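Local coordinates for protein arylamine n-acetyltransferase NAT (Mycobacterium tuberculosis, PDB 4BGF) that probably transfers the acetyl group of acetyl-coenzyme A to the amino nitrogen of arylamines, at residues R94-L99 / W173-E178. Residues are numbered along the deposited sequence; the frame is centred on the assembly and turned at random.
Sequences RVVWKL and WQTLYE
Arg94 and Glu178 face each other as an antiparallel hydrogen-bonded pair, with Arg94 N to Glu178 O at 2.9 Å and Glu178 N to Arg94 O at 3.0 Å, both nearly straight. They illustrate how a regular strand pair in an antiparallel sheet, here neighbouring strands 87-95 and 173-179 of the arylamine N-acetyltransferase fold, gives way to side-chain packing as the chain enters a turn. Beyond Val95 the backbone turns out of the ladder into a type II beta turn from Val96 to Leu99, and Val96 N keeps just a weak, bent bond to Leu176 O.

From there the indole of Trp97 takes over. With CG anti to the backbone N (chi1 -159°), it lies alongside 173-178, beside the Leu176 side chain and reaching toward Gln174. Leu176 CD2 sits 3.7 Å from the centroid of the five-membered ring of Trp97, almost on the ring normal, a CH-pi contact made by one methyl branch; the aliphatic CE of Lys98 covers the opposite face, so the indole is sandwiched. Trp97 CA also gives a CA-H...O contact to Thr175 O at 3.2 Å.

On the face bearing Arg94 and Glu178, a chi1 of 57° leans the otherwise extended Glu178 side chain over 94-96, bringing OE2 within 3.1 Å of Val96 CG1. Arg94 leads away from the carboxylate, its NH1 bonded to Pro106 O, and the two charged groups do not touch. Tyr177 points to the other face, where its ring meets His110, a member of a probable Cys-His-Asp catalytic triad with Cys70 and Asp127. At the far end, the Gln174 amide stands nearly perpendicular to the indole (85°), its OE1 accepting a weak hydrogen bond from Trp97 NE1 at 3.4 Å.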
# COMPACT_ATOMS: atom_id res chain seq x y z
N ARG A 94 10.73 -5.34 6.56
CA ARG A 94 10.20 -5.47 7.90
C ARG A 94 9.78 -4.10 8.37
O ARG A 94 10.57 -3.17 8.35
CB ARG A 94 11.22 -6.04 8.90
CG ARG A 94 11.96 -7.27 8.44
CD ARG A 94 12.95 -7.64 9.49
NE ARG A 94 13.85 -8.68 9.04
CZ ARG A 94 13.60 -9.98 9.05
NH1 ARG A 94 12.44 -10.47 9.48
NH2 ARG A 94 14.52 -10.80 8.58
N VAL A 95 8.54 -4.00 8.83
CA VAL A 95 7.96 -2.74 9.25
C VAL A 95 8.35 -2.46 10.70
O VAL A 95 7.95 -3.19 11.60
CB VAL A 95 6.43 -2.76 9.10
CG1 VAL A 95 5.82 -1.45 9.51
CG2 VAL A 95 6.06 -3.08 7.68
N VAL A 96 9.15 -1.41 10.91
CA VAL A 96 9.55 -1.01 12.25
C VAL A 96 8.93 0.33 12.72
O VAL A 96 9.33 0.85 13.76
CB VAL A 96 11.09 -0.95 12.37
CG1 VAL A 96 11.71 -2.33 12.18
CG2 VAL A 96 11.65 0.03 11.38
N TRP A 97 7.94 0.83 11.98
CA TRP A 97 7.35 2.13 12.29
C TRP A 97 6.82 2.21 13.70
O TRP A 97 6.13 1.30 14.14
CB TRP A 97 6.19 2.43 11.38
CG TRP A 97 5.86 3.90 11.30
CD1 TRP A 97 6.57 4.94 11.84
CD2 TRP A 97 4.73 4.48 10.65
NE1 TRP A 97 5.95 6.14 11.56
CE2 TRP A 97 4.82 5.89 10.83
CE3 TRP A 97 3.66 3.96 9.94
CZ2 TRP A 97 3.88 6.76 10.31
CZ3 TRP A 97 2.72 4.82 9.43
CH2 TRP A 97 2.83 6.21 9.61
N LYS A 98 7.15 3.31 14.37
CA LYS A 98 6.68 3.58 15.71
C LYS A 98 7.32 2.65 16.73
O LYS A 98 6.76 2.43 17.79
CB LYS A 98 5.15 3.52 15.78
CG LYS A 98 4.51 4.50 14.81
CD LYS A 98 3.06 4.19 14.51
CE LYS A 98 2.60 5.00 13.32
NZ LYS A 98 1.13 5.18 13.27
N LEU A 99 8.50 2.11 16.41
CA LEU A 99 9.33 1.42 17.41
C LEU A 99 8.50 0.24 17.97
O LEU A 99 7.80 -0.37 17.17
CB LEU A 99 9.75 2.42 18.48
CG LEU A 99 10.33 3.80 18.16
CD1 LEU A 99 9.70 4.86 19.06
CD2 LEU A 99 11.86 3.76 18.36
N TRP A 173 12.12 13.03 11.25
CA TRP A 173 12.28 11.88 10.36
C TRP A 173 11.78 10.61 11.06
O TRP A 173 12.26 10.25 12.14
CB TRP A 173 13.73 11.71 9.95
CG TRP A 173 14.15 12.61 8.85
CD1 TRP A 173 15.03 13.64 8.95
CD2 TRP A 173 13.72 12.57 7.48
NE1 TRP A 173 15.17 14.25 7.72
CE2 TRP A 173 14.38 13.61 6.81
CE3 TRP A 173 12.84 11.76 6.76
CZ2 TRP A 173 14.20 13.85 5.45
CZ3 TRP A 173 12.66 12.01 5.41
CH2 TRP A 173 13.33 13.05 4.78
N GLN A 174 10.80 9.93 10.46
CA GLN A 174 10.18 8.73 11.05
C GLN A 174 10.46 7.49 10.21
O GLN A 174 10.19 7.46 9.03
CB GLN A 174 8.67 8.93 11.20
CG GLN A 174 8.26 9.56 12.52
CD GLN A 174 6.76 9.59 12.72
OE1 GLN A 174 6.00 9.58 11.75
NE2 GLN A 174 6.32 9.61 13.97
N THR A 175 10.97 6.44 10.84
CA THR A 175 11.41 5.25 10.12
C THR A 175 10.23 4.31 9.86
O THR A 175 9.54 3.88 10.77
CB THR A 175 12.55 4.52 10.87
OG1 THR A 175 13.70 5.38 10.99
CG2 THR A 175 12.95 3.28 10.13
N LEU A 176 9.99 4.03 8.60
CA LEU A 176 8.83 3.25 8.21
C LEU A 176 9.13 1.76 8.21
O LEU A 176 8.47 0.98 8.89
CB LEU A 176 8.33 3.72 6.86
CG LEU A 176 8.14 5.24 6.85
CD1 LEU A 176 7.70 5.68 5.48
CD2 LEU A 176 7.13 5.70 7.91
N TYR A 177 10.16 1.39 7.46
CA TYR A 177 10.56 0.01 7.33
C TYR A 177 12.00 -0.14 6.89
O TYR A 177 12.66 0.81 6.47
CB TYR A 177 9.63 -0.71 6.36
CG TYR A 177 9.54 -0.12 4.97
CD1 TYR A 177 10.58 -0.23 4.06
CD2 TYR A 177 8.39 0.49 4.55
CE1 TYR A 177 10.48 0.28 2.82
CE2 TYR A 177 8.28 1.00 3.30
CZ TYR A 177 9.33 0.89 2.44
OH TYR A 177 9.20 1.39 1.17
N GLU A 178 12.49 -1.37 7.01
CA GLU A 178 13.85 -1.70 6.63
C GLU A 178 13.84 -2.86 5.60
O GLU A 178 13.02 -3.77 5.69
CB GLU A 178 14.68 -2.05 7.87
CG GLU A 178 14.11 -3.18 8.70
CD GLU A 178 14.67 -3.24 10.11
OE1 GLU A 178 15.69 -2.57 10.36
OE2 GLU A 178 14.10 -3.96 10.95